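Local coordinates for putative phage endolysin (Salmonella enterica subsp. enterica serovar Typhimurium, PDB 4EVX), which probably hydrolyses the beta-1,4 linkages between N-acetylmuramic acid and N-acetylglucosamine in peptidoglycan, as a lysozyme of glycosyl hydrolase family 24, at residues Q19-L23 against I35-H39. Numbering follows the deposited sequence.
Sequences QGLSL and IGYGH
S22 pairs with G36 in a single antiparallel bridge, a hydrogen-bonded pair, and beside it the L21 side chain packs on the Y37 ring. The bridge joins a loop of this phage-lysozyme fold to the turn of a small beta-hairpin, strands 34-35 and 39-40. S22 N donates to G36 O at 3.0 Å. G36 N donates to S22 O at 2.8 Å. Inside the hairpin, I35 and H39 exchange two backbone bonds that close the turn. G36 and G38 both have positive phi, which suits residues without a side chain.

The Y37 ring is the main side-chain contact. L21 holds CG anti to its backbone N, chi1 172°, and this helps to bring CD1 over the ring. L21 CD1 sits over one ring face in a CH-pi contact, 4.0 Å from the ring centroid and offset toward the rim. L21 CB adds an apolar contact to Y37 CE1 at 3.8 Å. Q19 O meets the ring edge in plane, 3.6 Å from Y37 CD1. Y37 also packs on A55, E56 and L59 of helix 52-73, and L21 touches A55. The bridge and ring therefore join the 19-23 loop, the hairpin and this helix.

At the L23 end of the contact, I35 CD1 lies 3.8 Å from L23 O. At the Q19 end, the Q19 chain bends at chi2 (71°), and its amide NE2 comes to 3.9 Å from G38 CA.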
loop_
_atom_site.group_PDB
_atom_site.type_symbol
_atom_site.label_atom_id
_atom_site.label_comp_id
_atom_site.label_asym_id
_atom_site.label_seq_id
_atom_site.Cartn_x
_atom_site.Cartn_y
_atom_site.Cartn_z
ATOM N N GLN A 19 -16.177 -7.774 -2.958
ATOM C CA GLN A 19 -16.249 -8.934 -2.086
ATOM C C GLN A 19 -17.650 -9.544 -2.174
ATOM O O GLN A 19 -18.648 -8.910 -1.797
ATOM C CB GLN A 19 -15.906 -8.545 -0.680
ATOM C CG GLN A 19 -15.693 -9.723 0.306
ATOM C CD GLN A 19 -14.389 -10.497 0.032
ATOM O OE1 GLN A 19 -13.382 -9.950 -0.467
ATOM N NE2 GLN A 19 -14.431 -11.777 0.099
ATOM N N GLY A 20 -17.713 -10.796 -2.566
ATOM C CA GLY A 20 -18.985 -11.491 -2.643
ATOM C C GLY A 20 -19.521 -11.801 -1.273
ATOM O O GLY A 20 -18.783 -11.731 -0.292
ATOM N N LEU A 21 -20.801 -12.037 -1.195
ATOM C CA LEU A 21 -21.504 -12.402 0.003
ATOM C C LEU A 21 -21.777 -13.863 -0.022
ATOM O O LEU A 21 -22.383 -14.343 -0.991
ATOM C CB LEU A 21 -22.855 -11.648 0.103
ATOM C CG LEU A 21 -23.821 -12.038 1.199
ATOM C CD1 LEU A 21 -23.216 -11.819 2.601
ATOM C CD2 LEU A 21 -25.117 -11.249 1.065
ATOM N N SER A 22 -21.466 -14.561 1.072
ATOM C CA SER A 22 -21.791 -15.965 1.241
ATOM C C SER A 22 -22.620 -16.078 2.474
ATOM O O SER A 22 -22.150 -15.679 3.513
ATOM C CB SER A 22 -20.535 -16.820 1.391
ATOM O OG SER A 22 -19.674 -16.690 0.271
ATOM N N LEU A 23 -23.821 -16.641 2.389
ATOM C CA LEU A 23 -24.666 -16.771 3.586
ATOM C C LEU A 23 -24.405 -18.073 4.293
ATOM O O LEU A 23 -24.893 -18.271 5.415
ATOM C CB LEU A 23 -26.137 -16.632 3.179
ATOM C CG LEU A 23 -26.539 -15.266 2.631
ATOM C CD1 LEU A 23 -27.997 -15.246 2.251
ATOM C CD2 LEU A 23 -26.142 -14.139 3.576
ATOM N N ILE A 35 -17.259 -16.890 6.220
ATOM C CA ILE A 35 -18.664 -16.608 5.926
ATOM C C ILE A 35 -18.875 -15.122 5.683
ATOM O O ILE A 35 -18.022 -14.303 6.049
ATOM C CB ILE A 35 -19.526 -17.102 7.114
ATOM C CG1 ILE A 35 -20.996 -17.401 6.661
ATOM C CG2 ILE A 35 -19.441 -16.112 8.253
ATOM C CD1 ILE A 35 -21.865 -18.130 7.680
ATOM N N GLY A 36 -20.014 -14.773 5.103
ATOM C CA GLY A 36 -20.372 -13.384 4.883
ATOM C C GLY A 36 -19.495 -12.732 3.836
ATOM O O GLY A 36 -19.289 -13.276 2.734
ATOM N N TYR A 37 -18.963 -11.547 4.173
ATOM C CA TYR A 37 -18.068 -10.842 3.286
ATOM C C TYR A 37 -16.631 -11.178 3.684
ATOM O O TYR A 37 -15.886 -10.312 4.121
ATOM C CB TYR A 37 -18.309 -9.298 3.330
ATOM C CG TYR A 37 -19.694 -8.872 2.891
ATOM C CD1 TYR A 37 -20.007 -8.727 1.547
ATOM C CD2 TYR A 37 -20.688 -8.606 3.821
ATOM C CE1 TYR A 37 -21.267 -8.304 1.141
ATOM C CE2 TYR A 37 -21.953 -8.174 3.428
ATOM C CZ TYR A 37 -22.240 -8.015 2.086
ATOM O OH TYR A 37 -23.512 -7.692 1.657
ATOM N N GLY A 38 -16.271 -12.440 3.557
ATOM C CA GLY A 38 -14.918 -12.858 3.853
ATOM C C GLY A 38 -14.585 -12.836 5.325
ATOM O O GLY A 38 -13.435 -12.667 5.692
ATOM N N HIS A 39 -15.595 -12.932 6.184
ATOM C CA HIS A 39 -15.354 -12.968 7.635
ATOM C C HIS A 39 -14.801 -14.316 8.137
ATOM O O HIS A 39 -15.458 -15.349 7.955
ATOM C CB HIS A 39 -16.628 -12.688 8.419
ATOM C CG HIS A 39 -16.436 -12.713 9.922
ATOM N ND1 HIS A 39 -15.697 -11.700 10.597
ATOM C CD2 HIS A 39 -16.840 -13.629 10.826
ATOM C CE1 HIS A 39 -15.734 -12.041 11.882
ATOM N NE2 HIS A 39 -16.393 -13.185 12.075
#